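Multi-copper Oxidase CueO (Ochrobactrum, PDB 6EVG) probably uses copper to couple oxidation of phenolic substrates to reduction of oxygen, as laccases do, and acts on lignin model compounds and lignosulfonate. Local coordinates at residues A[436-441]-A[474-479]; A[279-284]-A[298-303]. One frame throughout, in Å; residues are numbered along the deposited sequence.

Contact 1: residues A[436-441]-A[474-479]. With EDO (1,2-ethanediol), chain C.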
ATOM      1  N   PHE A 436      -6.245   0.873  -8.483  1.00  8.31           N
ATOM      2  CA  PHE A 436      -7.115  -0.265  -8.228  1.00  8.46           C
ATOM      3  C   PHE A 436      -6.523  -1.159  -7.151  1.00  8.27           C
ATOM      4  O   PHE A 436      -5.373  -1.552  -7.281  1.00  9.40           O
ATOM      5  CB  PHE A 436      -7.233  -1.069  -9.520  1.00  9.44           C
ATOM      6  CG  PHE A 436      -7.989  -2.357  -9.392  1.00  9.37           C
ATOM      7  CD1 PHE A 436      -9.377  -2.352  -9.398  1.00 10.19           C
ATOM      8  CD2 PHE A 436      -7.365  -3.573  -9.314  1.00  9.87           C
ATOM      9  CE1 PHE A 436     -10.063  -3.558  -9.322  1.00 10.57           C
ATOM     10  CE2 PHE A 436      -8.030  -4.748  -9.231  1.00 10.02           C
ATOM     11  CZ  PHE A 436      -9.427  -4.740  -9.206  1.00 10.12           C
ATOM     12  N   HIS A 437      -7.333  -1.576  -6.167  1.00  8.37           N
ATOM     13  CA  HIS A 437      -6.915  -2.602  -5.216  1.00  7.60           C
ATOM     14  C   HIS A 437      -8.031  -3.616  -5.056  1.00  7.70           C
ATOM     15  O   HIS A 437      -9.207  -3.251  -4.933  1.00  8.93           O
ATOM     16  CB  HIS A 437      -6.544  -1.986  -3.831  1.00  7.91           C
ATOM     17  CG  HIS A 437      -6.270  -2.991  -2.735  1.00  8.01           C
ATOM     18  ND1 HIS A 437      -5.376  -4.048  -2.910  1.00  8.59           N
ATOM     19  CD2 HIS A 437      -6.723  -3.091  -1.461  1.00  8.11           C
ATOM     20  CE1 HIS A 437      -5.350  -4.761  -1.768  1.00  8.69           C
ATOM     21  NE2 HIS A 437      -6.132  -4.193  -0.882  1.00  8.42           N
ATOM     22  N   ILE A 438      -7.646  -4.894  -5.098  1.00  7.41           N
ATOM     23  CA  ILE A 438      -8.569  -5.997  -4.794  1.00  7.90           C
ATOM     24  C   ILE A 438      -8.104  -6.703  -3.531  1.00  8.20           C
ATOM     25  O   ILE A 438      -6.930  -7.046  -3.381  1.00  9.58           O
ATOM     26  CB  ILE A 438      -8.722  -6.937  -6.001  1.00  8.51           C
ATOM     27  CG1 ILE A 438      -9.825  -7.973  -5.725  1.00  8.85           C
ATOM     28  CG2 ILE A 438      -7.439  -7.597  -6.436  1.00 10.12           C
ATOM     29  CD1 ILE A 438     -10.387  -8.625  -6.999  1.00 10.43           C
ATOM     30  N   HIS A 439      -9.039  -6.914  -2.614  1.00  8.76           N
ATOM     31  CA  HIS A 439      -8.826  -7.720  -1.417  1.00  8.43           C
ATOM     32  C   HIS A 439      -9.059  -9.203  -1.735  1.00  8.48           C
ATOM     33  O   HIS A 439     -10.020  -9.519  -2.430  1.00 10.10           O
ATOM     34  CB  HIS A 439      -9.771  -7.347  -0.288  1.00  8.82           C
ATOM     35  CG  HIS A 439      -9.779  -5.923   0.122  1.00  8.65           C
ATOM     36  ND1 HIS A 439     -10.116  -5.564   1.410  1.00  9.68           N
ATOM     37  CD2 HIS A 439      -9.487  -4.768  -0.509  1.00  9.38           C
ATOM     38  CE1 HIS A 439     -10.064  -4.252   1.514  1.00  9.82           C
ATOM     39  NE2 HIS A 439      -9.676  -3.741   0.357  1.00  9.42           N
ATOM     40  N   GLY A 440      -8.228 -10.076  -1.173  1.00  8.75           N
ATOM     41  CA  GLY A 440      -8.549 -11.497  -1.269  1.00  9.45           C
ATOM     42  C   GLY A 440      -8.299 -12.186  -2.579  1.00  8.88           C
ATOM     43  O   GLY A 440      -8.711 -13.317  -2.772  1.00 10.60           O
ATOM     44  N   ALA A 441      -7.568 -11.519  -3.483  1.00  8.99           N
ATOM     45  CA  ALA A 441      -7.213 -12.057  -4.767  1.00  9.08           C
ATOM     46  C   ALA A 441      -5.887 -11.403  -5.203  1.00  8.78           C
ATOM     47  O   ALA A 441      -5.435 -10.426  -4.572  1.00 10.40           O
ATOM     48  CB  ALA A 441      -8.292 -11.815  -5.777  1.00 10.02           C
ATOM     49  N   VAL A 474      -6.901 -11.966 -13.034  1.00  9.71           N
ATOM     50  CA  VAL A 474      -7.165 -12.125 -11.579  1.00  9.13           C
ATOM     51  C   VAL A 474      -7.328 -13.588 -11.231  1.00  9.56           C
ATOM     52  O   VAL A 474      -8.040 -14.333 -11.947  1.00 10.61           O
ATOM     53  CB  VAL A 474      -8.441 -11.358 -11.205  1.00  9.69           C
ATOM     54  CG1 VAL A 474      -8.635 -11.367  -9.695  1.00 10.63           C
ATOM     55  CG2 VAL A 474      -8.469  -9.943 -11.737  1.00 10.49           C
ATOM     56  N   HIS A 475      -6.716 -13.995 -10.122  1.00  9.59           N
ATOM     57  CA  HIS A 475      -6.825 -15.318  -9.577  1.00  9.78           C
ATOM     58  C   HIS A 475      -7.550 -15.247  -8.228  1.00  9.84           C
ATOM     59  O   HIS A 475      -7.052 -14.606  -7.300  1.00 10.24           O
ATOM     60  CB  HIS A 475      -5.453 -15.965  -9.420  1.00 11.08           C
ATOM     61  CG  HIS A 475      -5.491 -17.417  -9.101  1.00 11.83           C
ATOM     62  ND1 HIS A 475      -4.527 -18.023  -8.368  1.00 15.16           N
ATOM     63  CD2 HIS A 475      -6.379 -18.382  -9.441  1.00 14.18           C
ATOM     64  CE1 HIS A 475      -4.791 -19.312  -8.272  1.00 15.34           C
ATOM     65  NE2 HIS A 475      -5.906 -19.563  -8.946  1.00 16.66           N
ATOM     66  N   PHE A 476      -8.710 -15.895  -8.128  1.00  9.72           N
ATOM     67  CA  PHE A 476      -9.584 -15.814  -6.944  1.00 10.68           C
ATOM     68  C   PHE A 476      -9.273 -16.953  -6.003  1.00 11.55           C
ATOM     69  O   PHE A 476     -10.060 -17.895  -5.839  1.00 14.14           O
ATOM     70  CB  PHE A 476     -11.037 -15.810  -7.373  1.00 10.79           C
ATOM     71  CG  PHE A 476     -11.415 -14.554  -8.069  1.00 11.12           C
ATOM     72  CD1 PHE A 476     -11.763 -13.417  -7.345  1.00 10.91           C
ATOM     73  CD2 PHE A 476     -11.383 -14.473  -9.461  1.00 11.15           C
ATOM     74  CE1 PHE A 476     -12.095 -12.269  -7.994  1.00 12.72           C
ATOM     75  CE2 PHE A 476     -11.718 -13.304 -10.068  1.00 13.13           C
ATOM     76  CZ  PHE A 476     -12.055 -12.191  -9.371  1.00 13.04           C
ATOM     77  N   ASP A 477      -8.090 -16.911  -5.381  1.00 12.05           N
ATOM     78  CA  ASP A 477      -7.607 -18.069  -4.634  1.00 13.96           C
ATOM     79  C   ASP A 477      -8.031 -18.141  -3.177  1.00 14.28           C
ATOM     80  O   ASP A 477      -7.745 -19.135  -2.502  1.00 20.22           O
ATOM     81  CB  ASP A 477      -6.080 -18.195  -4.728  1.00 15.32           C
ATOM     82  CG  ASP A 477      -5.367 -16.960  -4.153  1.00 18.02           C
ATOM     83  OD1 ASP A 477      -5.557 -15.744  -4.524  1.00 17.40           O
ATOM     84  OD2 ASP A 477      -4.568 -17.174  -3.221  1.00 32.44           O
ATOM     85  N   ARG A 478      -8.720 -17.127  -2.658  1.00 11.69           N
ATOM     86  CA  ARG A 478      -9.145 -17.110  -1.256  1.00 10.75           C
ATOM     87  C   ARG A 478     -10.679 -17.024  -1.138  1.00 11.03           C
ATOM     88  O   ARG A 478     -11.339 -16.372  -1.939  1.00 12.75           O
ATOM     89  CB  ARG A 478      -8.501 -15.945  -0.535  1.00 10.97           C
ATOM     90  CG  ARG A 478      -7.033 -16.243  -0.207  1.00 11.99           C
ATOM     91  CD  ARG A 478      -6.296 -14.965  -0.131  1.00 17.57           C
ATOM     92  NE  ARG A 478      -5.749 -14.603  -1.406  1.00 19.07           N
ATOM     93  CZ  ARG A 478      -5.078 -13.482  -1.753  1.00 13.19           C
ATOM     94  NH1 ARG A 478      -4.905 -12.409  -1.016  1.00 14.37           N
ATOM     95  NH2 ARG A 478      -4.610 -13.490  -2.976  1.00 10.81           N
ATOM     96  N   GLU A 479     -11.201 -17.689  -0.125  1.00 11.61           N
ATOM     97  CA  GLU A 479     -12.659 -17.777   0.040  1.00 12.05           C
ATOM     98  C   GLU A 479     -13.247 -16.565   0.716  1.00 11.42           C
ATOM     99  O   GLU A 479     -12.736 -16.092   1.760  1.00 11.68           O
ATOM    100  CB  GLU A 479     -13.018 -18.999   0.849  1.00 13.75           C
ATOM    101  CG  GLU A 479     -14.529 -19.197   0.993  1.00 17.16           C
ATOM    102  CD  GLU A 479     -14.844 -20.598   1.418  1.00 21.79           C
ATOM    103  OE1 GLU A 479     -14.674 -20.978   2.606  1.00 27.46           O
ATOM    104  OE2 GLU A 479     -15.274 -21.381   0.552  1.00 27.82           O
TER
HETATM  105  C1  EDO C 602     -11.915  -7.870   3.744  1.00 14.16           C
HETATM  106  O1  EDO C 602     -10.816  -7.842   2.825  1.00 13.52           O
HETATM  107  C2  EDO C 602     -12.738  -6.649   3.830  1.00 15.15           C
HETATM  108  O2  EDO C 602     -11.918  -5.475   3.954  1.00 14.81           O
HETATM  109  O   HOH W   1     -10.489 -14.910  -4.109  1.00 13.52           O
HETATM  110  O   HOH W   2      -3.297 -10.296  -2.538  1.00 13.05           O
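Gly440, which packs against Arg478, ends the His-Pro-Phe-His-Ile-His-Gly motif of a multicopper oxidase, and Ala441 follows it. The first histidine of this motif, His434, is a copper ligand. The guanidinium of Arg478 lies nearly parallel to the peptide between Gly440 and Ala441, with Gly440 C over its centre, 3.5 Å above the plane. The side chain turns sharply at chi3 (-91°), which lays the head over this peptide. Arg478 NH2 bonds in plane to the syn lone pair of Asp477 OD1 at 2.9 Å (164°), forming a salt bridge. Ser442 OG is a second partner of NH2. Two waters tie the segments together. One donates to Gly440 O at 2.7 Å and to Arg478 O. The other donates to Ala441 O and accepts from Arg478 NH1. With an alanine in place of this arginine, Asp477 would probably lose its charged mate and the Gly440-Ala441 peptide its cover. Apolar side chains also meet across the contact. Ala441 CB is 4.0 Å from Val474 CG1 and 4.1 Å from Phe476 CD1. Ile438 CD1 meets Phe476 CE1 at 4.1 Å, the two side chains crossing at about a right angle. His437 and His439 are of the kind that binds the trinuclear copper cluster in relatives; here His437 NE2 is hydrogen-bonded to His91 NE2 and His439 NE2 to His489 NE2. His439 ND1 donates to O1 of a bound ethanediol at 2.8 Å. Strand 486-490 flanks strand 434-438 and sends Phe488 onto Ile438 and Phe486 onto Arg478, while Glu423 and Trp425 of strand 422-428 touch Phe476.

Contact 2: residues A[279-284]-A[298-303]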
ATOM      1  N   GLY A 279      30.007   5.760  -2.398  1.00 26.52           N
ATOM      2  CA  GLY A 279      30.135   6.658  -1.268  1.00 29.54           C
ATOM      3  C   GLY A 279      29.543   8.069  -1.343  1.00 25.10           C
ATOM      4  O   GLY A 279      29.615   8.811  -0.368  1.00 30.96           O
ATOM      5  N   GLU A 280      28.937   8.449  -2.456  1.00 28.53           N
ATOM      6  CA  GLU A 280      28.368   9.798  -2.603  1.00 28.17           C
ATOM      7  C   GLU A 280      26.937   9.925  -2.010  1.00 24.60           C
ATOM      8  O   GLU A 280      26.077   8.997  -2.287  1.00 24.72           O
ATOM      9  CB  GLU A 280      28.310  10.149  -4.097  1.00 29.47           C
ATOM     10  CG  GLU A 280      29.672  10.130  -4.787  1.00 36.56           C
ATOM     11  CD  GLU A 280      30.676  11.173  -4.222  1.00 45.14           C
ATOM     12  OE1 GLU A 280      30.226  12.171  -3.604  1.00 54.36           O
ATOM     13  OE2 GLU A 280      31.919  11.021  -4.385  1.00 53.06           O
ATOM     14  N   ALA A 281      26.672  11.035  -1.236  1.00 20.07           N
ATOM     15  CA  ALA A 281      25.326  11.345  -0.742  1.00 18.67           C
ATOM     16  C   ALA A 281      24.390  11.639  -1.882  1.00 16.37           C
ATOM     17  O   ALA A 281      24.822  12.105  -2.930  1.00 19.05           O
ATOM     18  CB  ALA A 281      25.289  12.511   0.200  1.00 19.22           C
ATOM     19  N   THR A 282      23.093  11.324  -1.688  1.00 12.94           N
ATOM     20  CA  THR A 282      22.140  11.515  -2.754  1.00 12.06           C
ATOM     21  C   THR A 282      20.779  11.696  -2.152  1.00 11.32           C
ATOM     22  O   THR A 282      20.489  11.151  -1.083  1.00 12.44           O
ATOM     23  CB  THR A 282      22.147  10.376  -3.781  1.00 13.60           C
ATOM     24  OG1 THR A 282      21.277  10.672  -4.879  1.00 17.54           O
ATOM     25  CG2 THR A 282      21.825   9.062  -3.203  1.00 16.06           C
ATOM     26  N   ASP A 283      19.941  12.468  -2.848  1.00 10.85           N
ATOM     27  CA  ASP A 283      18.572  12.744  -2.364  1.00 10.65           C
ATOM     28  C   ASP A 283      17.547  11.925  -3.127  1.00 10.15           C
ATOM     29  O   ASP A 283      17.648  11.747  -4.329  1.00 11.99           O
ATOM     30  CB  ASP A 283      18.259  14.237  -2.526  1.00 11.58           C
ATOM     31  CG  ASP A 283      19.154  15.109  -1.658  1.00 14.82           C
ATOM     32  OD1 ASP A 283      19.479  14.746  -0.547  1.00 17.67           O
ATOM     33  OD2 ASP A 283      19.561  16.188  -2.137  1.00 21.04           O
ATOM     34  N   LEU A 284      16.528  11.458  -2.413  1.00  9.43           N
ATOM     35  CA  LEU A 284      15.333  10.869  -3.041  1.00  9.08           C
ATOM     36  C   LEU A 284      14.360  11.983  -3.316  1.00  8.41           C
ATOM     37  O   LEU A 284      14.045  12.778  -2.421  1.00  9.50           O
ATOM     38  CB  LEU A 284      14.710   9.830  -2.092  1.00  9.57           C
ATOM     39  CG  LEU A 284      13.605   8.979  -2.680  1.00 10.49           C
ATOM     40  CD1 LEU A 284      14.116   7.976  -3.706  1.00 11.39           C
ATOM     41  CD2 LEU A 284      12.851   8.226  -1.564  1.00 11.29           C
ATOM     42  N   LEU A 298      12.220  14.336  -0.906  1.00  9.59           N
ATOM     43  CA  LEU A 298      11.700  13.388   0.070  1.00  9.15           C
ATOM     44  C   LEU A 298      12.629  13.167   1.248  1.00  8.92           C
ATOM     45  O   LEU A 298      12.233  13.271   2.395  1.00  9.90           O
ATOM     46  CB  LEU A 298      11.349  12.047  -0.585  1.00  9.07           C
ATOM     47  CG  LEU A 298      10.039  12.067  -1.402  1.00 10.56           C
ATOM     48  CD1 LEU A 298       9.977  10.882  -2.333  1.00 10.96           C
ATOM     49  CD2 LEU A 298       8.844  11.982  -0.432  1.00 12.73           C
ATOM     50  N   MET A 299      13.892  12.778   0.967  1.00  9.28           N
ATOM     51  CA  MET A 299      14.835  12.437   2.009  1.00  9.18           C
ATOM     52  C   MET A 299      16.242  12.391   1.443  1.00  9.36           C
ATOM     53  O   MET A 299      16.405  12.449   0.207  1.00 10.06           O
ATOM     54  CB  MET A 299      14.487  11.081   2.656  1.00  9.08           C
ATOM     55  CG  MET A 299      14.593   9.921   1.703  1.00  9.92           C
ATOM     56  SD  MET A 299      14.358   8.311   2.469  1.00 10.28           S
ATOM     57  CE  MET A 299      15.796   8.183   3.480  1.00 12.30           C
ATOM     58  N   ARG A 300      17.222  12.317   2.325  1.00  9.58           N
ATOM     59  CA  ARG A 300      18.625  12.230   1.929  1.00 10.15           C
ATOM     60  C   ARG A 300      19.248  10.944   2.419  1.00 10.41           C
ATOM     61  O   ARG A 300      18.950  10.528   3.525  1.00 11.75           O
ATOM     62  CB  ARG A 300      19.377  13.457   2.477  1.00 11.60           C
ATOM     63  CG  ARG A 300      20.870  13.502   2.035  1.00 13.46           C
ATOM     64  CD  ARG A 300      21.444  14.860   2.302  1.00 16.65           C
ATOM     65  NE  ARG A 300      22.767  15.084   1.785  1.00 24.10           N
ATOM     66  CZ  ARG A 300      23.144  15.362   0.514  1.00 28.63           C
ATOM     67  NH1 ARG A 300      22.310  15.291  -0.499  1.00 33.66           N
ATOM     68  NH2 ARG A 300      24.429  15.654   0.259  1.00 35.29           N
ATOM     69  N   PHE A 301      20.123  10.364   1.612  1.00 10.12           N
ATOM     70  CA  PHE A 301      20.961   9.226   1.998  1.00 10.32           C
ATOM     71  C   PHE A 301      22.408   9.721   2.069  1.00 11.03           C
ATOM     72  O   PHE A 301      22.913  10.348   1.127  1.00 12.68           O
ATOM     73  CB  PHE A 301      20.895   8.121   0.941  1.00 10.44           C
ATOM     74  CG  PHE A 301      19.567   7.478   0.842  1.00 10.37           C
ATOM     75  CD1 PHE A 301      19.229   6.437   1.697  1.00 11.13           C
ATOM     76  CD2 PHE A 301      18.634   7.872  -0.075  1.00 11.03           C
ATOM     77  CE1 PHE A 301      18.024   5.814   1.603  1.00 12.27           C
ATOM     78  CE2 PHE A 301      17.360   7.251  -0.137  1.00 13.09           C
ATOM     79  CZ  PHE A 301      17.092   6.215   0.700  1.00 12.25           C
ATOM     80  N   VAL A 302      23.082   9.407   3.163  1.00 11.61           N
ATOM     81  CA  VAL A 302      24.487   9.685   3.363  1.00 12.83           C
ATOM     82  C   VAL A 302      25.211   8.360   3.655  1.00 12.34           C
ATOM     83  O   VAL A 302      24.703   7.551   4.367  1.00 14.47           O
ATOM     84  CB  VAL A 302      24.700  10.701   4.463  1.00 14.99           C
ATOM     85  CG1 VAL A 302      24.052  12.045   4.162  1.00 16.95           C
ATOM     86  CG2 VAL A 302      24.328  10.199   5.802  1.00 22.01           C
ATOM     87  N   VAL A 303      26.352   8.166   3.042  1.00 13.23           N
ATOM     88  CA  VAL A 303      27.118   6.948   3.238  1.00 14.26           C
ATOM     89  C   VAL A 303      27.988   7.038   4.464  1.00 15.81           C
ATOM     90  O   VAL A 303      28.668   8.019   4.613  1.00 21.56           O
ATOM     91  CB  VAL A 303      27.967   6.615   2.014  1.00 18.66           C
ATOM     92  CG1 VAL A 303      28.711   5.317   2.168  1.00 24.65           C
ATOM     93  CG2 VAL A 303      27.050   6.525   0.793  1.00 23.06           C
TER
HETATM   94  O   HOH W   3      27.574  10.229   1.487  1.00 25.50           O
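Leu284 O is gripped by two backbone amides in succession. Leu298 N donates to it at 2.8 Å, and Met299 N adds a weak, longer bond of 3.4 Å. Two residues thus stand across from the single Leu284, so the pairing holds a classic bulge. Beyond it the strands are regular and antiparallel. Met299 O takes Leu284 N, and Thr282 and Phe301 bond to each other twice, with Phe301 N to Thr282 O at 2.8 Å nearly straight (172°). The pair Asp283 and Arg300 has no backbone bond but is joined by its side chains. Arg300 NH1 donates to Asp283 OD1 at 2.9 Å, in the guanidinium plane but from above the carboxylate plane. The two planes stand 48° apart, and only one nitrogen makes the salt bridge. With CG anti to the backbone N (chi1 -177°) and the chain extended from CG to NE, Arg300 carries its head along to Asp283 OD1 and over Ala281. Ala281 CB lies against one guanidinium face, 3.3 Å from Arg300 NH2. On the other side of the sheet, Leu284 CB packs on Met299 CG at 3.8 Å and meets the edge of the Phe301 ring at CE2. The end methyl of Met299 lies over a face of that ring. Leu284 CD2 also reaches Leu298 CD1 at 4.0 Å. Where the strands part, a water donates to Gly279 O and accepts from Val303 N. Thr282 OG1 is hydrogen-bonded to Ser238 OG, just after strand 233-237. This bulged antiparallel beta hairpin, strands 282-287 and 295-303, fits the middle cupredoxin domain of a three-domain multicopper oxidase.

How the contacts relate
Both segments of contact 2 precede those of contact 1 along the chain. Their centres are 37 Å apart, and their nearest atoms are about 20 Å apart, so they do not touch. The chain's centre lies between them, and they share no sheet. Contact 2 joins neighbouring strands of one sheet as a hairpin, with 212-215 and 233-237 on its flanks. Contact 1 instead links strands of two different sheets, 434-438 and 469-475, near their C-terminal ends and in the loops that follow. It belongs to the C-terminal copper-binding region, beside the ligand His434. Contact 2 is plain strand pairing far from that site, consistent with separate cupredoxin domains.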